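Local coordinates for cell division protein FtsZ 1 (Methanocaldococcus jannaschii, PDB 2VAP), which binds and probably hydrolyses GTP and polymerises into the ring that is thought to mark and organise the site of cell division, at residues V157-F162 and V188-E193; A152-V157 and Q182-L187; V67-D72 and I85-K90. All coordinates share one frame; numbering follows the deposited sequence.

In the fold
All three contacts pair neighbouring parallel strands of the six-stranded sheet in the GTPase domain, at its two margins. Interactions 1 and 2 follow one strand pair, 153-160 with 186-191, from its start (interaction 2) to its end (interaction 1); they share Val157 and meet where Val188 N lies 2.7 Å from Ala156 O. Interaction 3 joins strands 64-70 and 83-86 at the other margin. All are largely buried, but their chemistry changes with place: interaction 2 begins with an aspartate just ahead of its strand bonding to the backbone of the other, interaction 1 ends in a CH-pi contact and a water shared with GDP, and interaction 3 in an Asx turn near the nucleotide.

Interaction 1: V157-F162 and V188-E193; sequences VVTLPF and VVIPNE. With GDP (guanosine-5'-diphosphate), chain B.
Asn192 lies against Phe162, its CB 3.6 Å above the centre of the ring and almost on the ring normal. The amide beyond is turned 28° from the ring plane and reaches back to Thr159, whose CG2 is 3.5 Å from Asn192 ND2. Thr159 OG1, set between the backbone N and the carbonyl carbon (chi1 62°), donates to a water 2.8 Å away; that water donates to Asn192 OD1 and accepts from GDP N2 at 3.1 Å. Pro161 CA approaches the GDP O2' at 3.5 Å. On the other side of the sheet, Leu160 CG and CD1 meet Val189 CG2, while Val157 CG1 touches Ile190 CD1 on the face of Thr159. These side chains are set by a parallel ladder: Val158 N to Val188 O, Ile190 N to Val158 O, Leu160 N to Ile190 O. Asn192 N adds a fourth rung, to Leu160 O (3.0 Å). Farther out, helix 204-227 covers the face of Val157 and Thr159, and helix 167-181 that of Val158 and Leu160. Val163 N holds Glu193 OE1. The chemistry thus passes from apolar strand pairing to a water-mediated link to the guanine amino group, consistent with a part in recognising the base.

Interaction 2: A152-V157 and Q182-L187; sequences ALTVAV and QHTDTL
Leu153 CD1 rests 3.7 Å from Asp185 OD2 and nearly as close to Asp185 CB, an apolar branch crossing the carboxylate stem. At Thr154 the contact turns polar: its N-H points almost straight at Asp185 OD2 (2.8 Å, 174°), met on the anti side of the carboxylate and 22° out of its plane. Thr154 O takes the returning bond from Asp185 N, in the carbonyl plane, and a weak second one from Thr186 N at 3.4 Å. With CG beside the backbone N of Asp185 (chi1 -65°), carboxylate and amide face Thr154 together and take both its N-H and its O; OD1 forms a salt bridge with Lys148. Thr154 OG1 turns back to Ala152 O and also bonds to Ser147, while CG2 approaches His183 O at 3.5 Å. Val155 pairs with Thr186, its CA and CG1 both close to Thr186 O. Regular pairing continues as Ala156 N donates to that same oxygen (3.0 Å). The Ala156 methyl touches both Leu187 CD1 (3.7 Å) and Thr184 CG2. Helix 167-181, packed on Leu187, links the two strands, so this pairs the beginnings of the parallel strands of a beta-alpha-beta unit in the Rossmann-like GTPase domain shared by FtsZ and tubulin.

Interaction 3: V67-D72 and I85-K90; sequences VAINTD and ILIGKK
The CG2 branch of Ile69 overlaps Ile85, 3.8 Å from Ile85 CB, the two side chains running side by side and pointing the same way. Ile85 CD1 reaches back to Val67 CG1, and the Ile69 CD1 end crosses to Ile87 CD1 at 4.2 Å, so these four residues form one apolar row. Helix 135-149 covers part of it through Ser139 and Val143.

Ile87 closes the row where the strands give way to loop. Its CG1 branch is held between the backbone N and carbonyl carbon (chi1 59°), which carries it to 3.4 Å from Asn70 O and into contact with Thr71 CG2, at 3.7 Å. Replacing Ile87 with an alanine would probably open a gap beside Thr71 CG2 and remove one of the neighbours of Ile69 CD1, leaving both methyl groups less firmly packed.

Along the backbone, Ile85 N bonds to Ala68 O and Asn70 N to Ile85 O. Ile87 N then reaches Asn70 O at 2.9 Å. Leu86 faces the other side, where CD1 packs on the carbonyl oxygens of Asn70 and Thr71 and its side chain also touches Leu76 of helix 73-77. A water 2.9 Å from both Thr71 O and Ile87 O sits between the two chains just past the strands.

Asn70 shapes the turn after its strand: OD1 accepts from Asp72 N (2.9 Å, 171°), forming an Asx turn, with a weak further bond from Thr71 N. Asp72 in turn is the N-cap of helix 73-77, its OD1 accepting from Gln75 N. Thr71 OG1 bonds to Thr135, a GTP-binding residue, and the Asn70 side chain comes within about 5 Å of GDP. At this edge of the sheet, strand 64-70 therefore runs out into an Asx turn and a helix N-cap set beside the GTP site.

Interaction 1: V157-F162 and V188-E193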
loop_
_atom_site.group_PDB
_atom_site.type_symbol
_atom_site.label_atom_id
_atom_site.label_comp_id
_atom_site.label_asym_id
_atom_site.label_seq_id
_atom_site.Cartn_x
_atom_site.Cartn_y
_atom_site.Cartn_z
ATOM N N VAL A 157 0.148 2.767 3.239
ATOM C CA VAL A 157 0.319 1.317 3.281
ATOM C C VAL A 157 1.505 1.049 4.198
ATOM O O VAL A 157 2.659 1.246 3.812
ATOM C CB VAL A 157 0.558 0.697 1.880
ATOM C CG1 VAL A 157 0.651 -0.824 1.975
ATOM C CG2 VAL A 157 -0.553 1.096 0.910
ATOM N N VAL A 158 1.205 0.627 5.421
ATOM C CA VAL A 158 2.214 0.535 6.474
ATOM C C VAL A 158 2.177 -0.806 7.197
ATOM O O VAL A 158 1.138 -1.471 7.239
ATOM C CB VAL A 158 2.067 1.685 7.515
ATOM C CG1 VAL A 158 2.388 3.037 6.883
ATOM C CG2 VAL A 158 0.666 1.695 8.134
ATOM N N THR A 159 3.316 -1.195 7.764
ATOM C CA THR A 159 3.389 -2.397 8.586
ATOM C C THR A 159 3.492 -2.062 10.068
ATOM O O THR A 159 4.018 -1.011 10.443
ATOM C CB THR A 159 4.586 -3.304 8.211
ATOM O OG1 THR A 159 5.815 -2.598 8.419
ATOM C CG2 THR A 159 4.494 -3.758 6.762
ATOM N N LEU A 160 2.974 -2.960 10.898
ATOM C CA LEU A 160 3.227 -2.932 12.332
ATOM C C LEU A 160 4.304 -3.974 12.633
ATOM O O LEU A 160 4.355 -5.008 11.967
ATOM C CB LEU A 160 1.949 -3.229 13.120
ATOM C CG LEU A 160 0.806 -2.210 13.046
ATOM C CD1 LEU A 160 -0.422 -2.755 13.750
ATOM C CD2 LEU A 160 1.204 -0.856 13.631
ATOM N N PRO A 161 5.172 -3.705 13.627
ATOM C CA PRO A 161 6.323 -4.573 13.894
ATOM C C PRO A 161 5.957 -5.967 14.412
ATOM O O PRO A 161 4.837 -6.184 14.883
ATOM C CB PRO A 161 7.099 -3.802 14.969
ATOM C CG PRO A 161 6.084 -2.956 15.635
ATOM C CD PRO A 161 5.126 -2.561 14.556
ATOM N N PHE A 162 6.905 -6.898 14.307
ATOM C CA PHE A 162 6.784 -8.219 14.918
ATOM C C PHE A 162 6.813 -8.075 16.436
ATOM O O PHE A 162 7.447 -7.158 16.962
ATOM C CB PHE A 162 7.941 -9.124 14.489
ATOM C CG PHE A 162 7.991 -9.410 13.012
ATOM C CD1 PHE A 162 7.232 -10.439 12.461
ATOM C CD2 PHE A 162 8.821 -8.672 12.176
ATOM C CE1 PHE A 162 7.291 -10.721 11.097
ATOM C CE2 PHE A 162 8.883 -8.945 10.809
ATOM C CZ PHE A 162 8.115 -9.971 10.270
ATOM N N VAL A 188 -4.107 1.540 5.051
ATOM C CA VAL A 188 -3.906 0.105 4.891
ATOM C C VAL A 188 -2.827 -0.348 5.867
ATOM O O VAL A 188 -1.674 0.081 5.773
ATOM C CB VAL A 188 -3.506 -0.271 3.440
ATOM C CG1 VAL A 188 -3.405 -1.777 3.288
ATOM C CG2 VAL A 188 -4.500 0.300 2.431
ATOM N N VAL A 189 -3.214 -1.206 6.808
ATOM C CA VAL A 189 -2.299 -1.687 7.842
ATOM C C VAL A 189 -2.004 -3.181 7.685
ATOM O O VAL A 189 -2.919 -4.001 7.566
ATOM C CB VAL A 189 -2.809 -1.335 9.280
ATOM C CG1 VAL A 189 -4.156 -1.995 9.582
ATOM C CG2 VAL A 189 -1.767 -1.694 10.335
ATOM N N ILE A 190 -0.716 -3.515 7.670
ATOM C CA ILE A 190 -0.258 -4.898 7.564
ATOM C C ILE A 190 0.468 -5.291 8.853
ATOM O O ILE A 190 1.559 -4.792 9.126
ATOM C CB ILE A 190 0.685 -5.099 6.346
ATOM C CG1 ILE A 190 -0.006 -4.664 5.048
ATOM C CG2 ILE A 190 1.155 -6.555 6.255
ATOM C CD1 ILE A 190 0.953 -4.358 3.905
ATOM N N PRO A 191 -0.141 -6.181 9.658
ATOM C CA PRO A 191 0.540 -6.613 10.876
ATOM C C PRO A 191 1.581 -7.691 10.572
ATOM O O PRO A 191 1.222 -8.825 10.243
ATOM C CB PRO A 191 -0.599 -7.156 11.747
ATOM C CG PRO A 191 -1.699 -7.513 10.797
ATOM C CD PRO A 191 -1.458 -6.824 9.486
ATOM N N ASN A 192 2.862 -7.325 10.669
ATOM C CA ASN A 192 3.962 -8.256 10.394
ATOM C C ASN A 192 3.895 -9.543 11.216
ATOM O O ASN A 192 4.301 -10.601 10.741
ATOM C CB ASN A 192 5.329 -7.587 10.592
ATOM C CG ASN A 192 5.743 -6.711 9.413
ATOM O OD1 ASN A 192 6.686 -5.924 9.519
ATOM N ND2 ASN A 192 5.052 -6.848 8.286
ATOM N N GLU A 193 3.376 -9.449 12.438
ATOM C CA GLU A 193 3.252 -10.616 13.316
ATOM C C GLU A 193 2.472 -11.761 12.659
ATOM O O GLU A 193 2.798 -12.933 12.858
ATOM C CB GLU A 193 2.628 -10.225 14.662
ATOM C CG GLU A 193 2.559 -11.355 15.701
ATOM C CD GLU A 193 3.925 -11.870 16.154
ATOM O OE1 GLU A 193 4.960 -11.234 15.849
ATOM O OE2 GLU A 193 3.963 -12.919 16.833
HETATM P PB GDP B . 13.334 3.901 10.634
HETATM O O1B GDP B . 13.779 4.696 11.838
HETATM O O2B GDP B . 14.359 4.037 9.533
HETATM O O3B GDP B . 11.999 4.422 10.162
HETATM O O3A GDP B . 13.199 2.363 11.089
HETATM P PA GDP B . 13.165 1.120 10.064
HETATM O O1A GDP B . 12.472 1.470 8.770
HETATM O O2A GDP B . 14.553 0.576 9.820
HETATM O "O5'" GDP B . 12.303 0.038 10.880
HETATM C "C5'" GDP B . 10.983 0.354 11.313
HETATM C "C4'" GDP B . 10.138 -0.909 11.309
HETATM O "O4'" GDP B . 10.130 -1.489 10.001
HETATM C "C3'" GDP B . 10.707 -1.966 12.242
HETATM O "O3'" GDP B . 10.111 -1.893 13.541
HETATM C "C2'" GDP B . 10.422 -3.277 11.537
HETATM O "O2'" GDP B . 9.159 -3.804 11.953
HETATM C "C1'" GDP B . 10.326 -2.905 10.068
HETATM N N9 GDP B . 11.555 -3.281 9.315
HETATM C C8 GDP B . 12.841 -3.151 9.706
HETATM N N7 GDP B . 13.695 -3.598 8.746
HETATM C C5 GDP B . 12.947 -4.022 7.710
HETATM C C6 GDP B . 13.195 -4.611 6.369
HETATM O O6 GDP B . 14.359 -4.826 5.967
HETATM N N1 GDP B . 12.131 -4.907 5.602
HETATM C C2 GDP B . 10.863 -4.686 6.006
HETATM N N2 GDP B . 9.838 -5.008 5.181
HETATM N N3 GDP B . 10.566 -4.152 7.218
HETATM C C4 GDP B . 11.543 -3.807 8.092
HETATM O O HOH W 1 7.845 -4.221 7.386
HETATM O O HOH W 2 2.315 -6.959 13.796
#

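Interaction 2: A152-V157 and Q182-L187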
loop_
_atom_site.group_PDB
_atom_site.type_symbol
_atom_site.label_atom_id
_atom_site.label_comp_id
_atom_site.label_asym_id
_atom_site.label_seq_id
_atom_site.Cartn_x
_atom_site.Cartn_y
_atom_site.Cartn_z
ATOM N N ALA A 152 -4.735 15.701 -2.790
ATOM C CA ALA A 152 -4.532 14.347 -3.303
ATOM C C ALA A 152 -5.296 13.305 -2.491
ATOM O O ALA A 152 -5.501 13.472 -1.284
ATOM C CB ALA A 152 -3.045 14.010 -3.333
ATOM N N LEU A 153 -5.724 12.239 -3.165
ATOM C CA LEU A 153 -6.233 11.053 -2.485
ATOM C C LEU A 153 -5.060 10.431 -1.734
ATOM O O LEU A 153 -4.080 10.001 -2.344
ATOM C CB LEU A 153 -6.836 10.060 -3.485
ATOM C CG LEU A 153 -7.329 8.696 -2.978
ATOM C CD1 LEU A 153 -8.451 8.827 -1.949
ATOM C CD2 LEU A 153 -7.781 7.833 -4.148
ATOM N N THR A 154 -5.166 10.411 -0.408
ATOM C CA THR A 154 -4.037 10.081 0.458
ATOM C C THR A 154 -4.188 8.691 1.073
ATOM O O THR A 154 -5.058 8.460 1.916
ATOM C CB THR A 154 -3.867 11.158 1.555
ATOM O OG1 THR A 154 -3.783 12.448 0.938
ATOM C CG2 THR A 154 -2.615 10.917 2.384
ATOM N N VAL A 155 -3.329 7.771 0.638
ATOM C CA VAL A 155 -3.396 6.375 1.074
ATOM C C VAL A 155 -2.078 5.949 1.714
ATOM O O VAL A 155 -1.014 6.096 1.115
ATOM C CB VAL A 155 -3.740 5.425 -0.107
ATOM C CG1 VAL A 155 -3.741 3.965 0.342
ATOM C CG2 VAL A 155 -5.089 5.791 -0.721
ATOM N N ALA A 156 -2.157 5.430 2.935
ATOM C CA ALA A 156 -0.984 4.875 3.599
ATOM C C ALA A 156 -1.010 3.355 3.526
ATOM O O ALA A 156 -2.059 2.736 3.700
ATOM C CB ALA A 156 -0.911 5.343 5.043
ATOM N N VAL A 157 0.148 2.767 3.239
ATOM C CA VAL A 157 0.319 1.317 3.281
ATOM C C VAL A 157 1.505 1.049 4.198
ATOM O O VAL A 157 2.659 1.246 3.812
ATOM C CB VAL A 157 0.558 0.697 1.880
ATOM C CG1 VAL A 157 0.651 -0.824 1.975
ATOM C CG2 VAL A 157 -0.553 1.096 0.910
ATOM N N GLN A 182 -5.346 10.486 11.250
ATOM C CA GLN A 182 -5.834 11.863 11.207
ATOM C C GLN A 182 -5.621 12.525 9.843
ATOM O O GLN A 182 -6.262 13.534 9.534
ATOM C CB GLN A 182 -5.165 12.705 12.304
ATOM C CG GLN A 182 -5.373 12.190 13.730
ATOM C CD GLN A 182 -6.815 12.290 14.203
ATOM O OE1 GLN A 182 -7.513 13.266 13.921
ATOM N NE2 GLN A 182 -7.265 11.278 14.937
ATOM N N HIS A 183 -4.730 11.954 9.031
ATOM C CA HIS A 183 -4.323 12.572 7.766
ATOM C C HIS A 183 -4.364 11.627 6.560
ATOM O O HIS A 183 -3.698 11.875 5.551
ATOM C CB HIS A 183 -2.917 13.175 7.897
ATOM C CG HIS A 183 -2.774 14.147 9.027
ATOM N ND1 HIS A 183 -3.292 15.423 8.982
ATOM C CD2 HIS A 183 -2.168 14.028 10.232
ATOM C CE1 HIS A 183 -3.014 16.048 10.112
ATOM N NE2 HIS A 183 -2.332 15.224 10.887
ATOM N N THR A 184 -5.134 10.547 6.663
ATOM C CA THR A 184 -5.295 9.620 5.540
ATOM C C THR A 184 -6.756 9.464 5.135
ATOM O O THR A 184 -7.663 9.642 5.950
ATOM C CB THR A 184 -4.713 8.216 5.840
ATOM O OG1 THR A 184 -5.262 7.715 7.066
ATOM C CG2 THR A 184 -3.190 8.263 5.932
ATOM N N ASP A 185 -6.964 9.138 3.862
ATOM C CA ASP A 185 -8.284 8.801 3.341
ATOM C C ASP A 185 -8.533 7.303 3.503
ATOM O O ASP A 185 -9.628 6.883 3.884
ATOM C CB ASP A 185 -8.399 9.231 1.877
ATOM C CG ASP A 185 -8.317 10.741 1.706
ATOM O OD1 ASP A 185 -8.985 11.466 2.474
ATOM O OD2 ASP A 185 -7.586 11.201 0.805
ATOM N N THR A 186 -7.504 6.509 3.209
ATOM C CA THR A 186 -7.488 5.081 3.516
ATOM C C THR A 186 -6.153 4.743 4.172
ATOM O O THR A 186 -5.093 5.156 3.694
ATOM C CB THR A 186 -7.700 4.214 2.253
ATOM O OG1 THR A 186 -8.968 4.525 1.667
ATOM C CG2 THR A 186 -7.676 2.725 2.594
ATOM N N LEU A 187 -6.222 4.009 5.279
ATOM C CA LEU A 187 -5.039 3.564 6.002
ATOM C C LEU A 187 -4.953 2.039 5.947
ATOM O O LEU A 187 -5.654 1.336 6.681
ATOM C CB LEU A 187 -5.073 4.080 7.448
ATOM C CG LEU A 187 -4.020 3.650 8.481
ATOM C CD1 LEU A 187 -2.597 3.934 8.019
ATOM C CD2 LEU A 187 -4.293 4.333 9.814
#

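Interaction 3: V67-D72 and I85-K90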
loop_
_atom_site.group_PDB
_atom_site.type_symbol
_atom_site.label_atom_id
_atom_site.label_comp_id
_atom_site.label_asym_id
_atom_site.label_seq_id
_atom_site.Cartn_x
_atom_site.Cartn_y
_atom_site.Cartn_z
ATOM N N VAL A 67 9.352 8.363 -4.634
ATOM C CA VAL A 67 10.078 9.306 -3.789
ATOM C C VAL A 67 10.544 8.599 -2.516
ATOM O O VAL A 67 9.750 7.961 -1.825
ATOM C CB VAL A 67 9.214 10.549 -3.433
ATOM C CG1 VAL A 67 9.962 11.489 -2.489
ATOM C CG2 VAL A 67 8.796 11.297 -4.695
ATOM N N ALA A 68 11.838 8.704 -2.227
ATOM C CA ALA A 68 12.400 8.152 -1.000
ATOM C C ALA A 68 12.841 9.280 -0.079
ATOM O O ALA A 68 13.568 10.184 -0.496
ATOM C CB ALA A 68 13.570 7.233 -1.314
ATOM N N ILE A 69 12.381 9.234 1.168
ATOM C CA ILE A 69 12.805 10.207 2.174
ATOM C C ILE A 69 13.410 9.510 3.391
ATOM O O ILE A 69 12.963 8.429 3.789
ATOM C CB ILE A 69 11.669 11.195 2.593
ATOM C CG1 ILE A 69 10.626 10.515 3.487
ATOM C CG2 ILE A 69 11.024 11.847 1.359
ATOM C CD1 ILE A 69 9.799 11.489 4.316
ATOM N N ASN A 70 14.438 10.129 3.964
ATOM C CA ASN A 70 15.124 9.567 5.123
ATOM C C ASN A 70 15.936 10.624 5.854
ATOM O O ASN A 70 16.356 11.619 5.258
ATOM C CB ASN A 70 16.046 8.417 4.697
ATOM C CG ASN A 70 16.199 7.349 5.773
ATOM O OD1 ASN A 70 16.210 7.638 6.971
ATOM N ND2 ASN A 70 16.324 6.101 5.341
ATOM N N THR A 71 16.136 10.401 7.149
ATOM C CA THR A 71 17.051 11.205 7.954
ATOM C C THR A 71 18.460 10.632 7.843
ATOM O O THR A 71 19.443 11.335 8.077
ATOM C CB THR A 71 16.653 11.194 9.441
ATOM O OG1 THR A 71 16.488 9.840 9.880
ATOM C CG2 THR A 71 15.357 11.950 9.663
ATOM N N ASP A 72 18.542 9.352 7.485
ATOM C CA ASP A 72 19.809 8.633 7.373
ATOM C C ASP A 72 20.347 8.715 5.945
ATOM O O ASP A 72 19.771 8.139 5.019
ATOM C CB ASP A 72 19.616 7.170 7.805
ATOM C CG ASP A 72 20.927 6.401 7.918
ATOM O OD1 ASP A 72 21.805 6.563 7.047
ATOM O OD2 ASP A 72 21.068 5.613 8.875
ATOM N N ILE A 85 14.946 12.667 -0.985
ATOM C CA ILE A 85 14.961 13.826 -0.093
ATOM C C ILE A 85 15.574 13.451 1.253
ATOM O O ILE A 85 15.050 12.591 1.968
ATOM C CB ILE A 85 13.542 14.422 0.137
ATOM C CG1 ILE A 85 12.859 14.757 -1.194
ATOM C CG2 ILE A 85 13.618 15.668 1.025
ATOM C CD1 ILE A 85 11.357 14.986 -1.084
ATOM N N LEU A 86 16.689 14.095 1.588
ATOM C CA LEU A 86 17.266 13.970 2.918
ATOM C C LEU A 86 16.576 14.965 3.840
ATOM O O LEU A 86 16.789 16.175 3.737
ATOM C CB LEU A 86 18.780 14.213 2.890
ATOM C CG LEU A 86 19.525 13.993 4.211
ATOM C CD1 LEU A 86 19.622 12.509 4.560
ATOM C CD2 LEU A 86 20.902 14.616 4.141
ATOM N N ILE A 87 15.732 14.448 4.728
ATOM C CA ILE A 87 14.974 15.295 5.647
ATOM C C ILE A 87 15.768 15.610 6.917
ATOM O O ILE A 87 16.578 14.798 7.373
ATOM C CB ILE A 87 13.572 14.707 5.983
ATOM C CG1 ILE A 87 13.687 13.311 6.610
ATOM C CG2 ILE A 87 12.694 14.673 4.727
ATOM C CD1 ILE A 87 12.420 12.827 7.309
ATOM N N GLY A 88 15.538 16.801 7.464
ATOM C CA GLY A 88 16.218 17.257 8.677
ATOM C C GLY A 88 17.710 17.480 8.506
ATOM O O GLY A 88 18.504 17.081 9.362
ATOM N N LYS A 89 18.084 18.119 7.398
ATOM C CA LYS A 89 19.484 18.436 7.098
ATOM C C LYS A 89 20.120 19.314 8.174
ATOM O O LYS A 89 21.298 19.151 8.501
ATOM C CB LYS A 89 19.603 19.129 5.737
ATOM C CG LYS A 89 19.429 18.212 4.538
ATOM C CD LYS A 89 19.559 18.990 3.240
ATOM C CE LYS A 89 19.523 18.066 2.037
ATOM N NZ LYS A 89 19.624 18.820 0.758
ATOM N N LYS A 90 19.328 20.236 8.716
ATOM C CA LYS A 90 19.785 21.159 9.755
ATOM C C LYS A 90 19.527 20.612 11.162
ATOM O O LYS A 90 19.849 21.266 12.159
ATOM C CB LYS A 90 19.106 22.525 9.586
ATOM C CG LYS A 90 19.374 23.205 8.248
ATOM C CD LYS A 90 18.520 24.454 8.084
ATOM C CE LYS A 90 18.625 25.030 6.677
ATOM N NZ LYS A 90 19.965 25.619 6.394
HETATM O O HOH W 3 19.172 14.215 8.400
#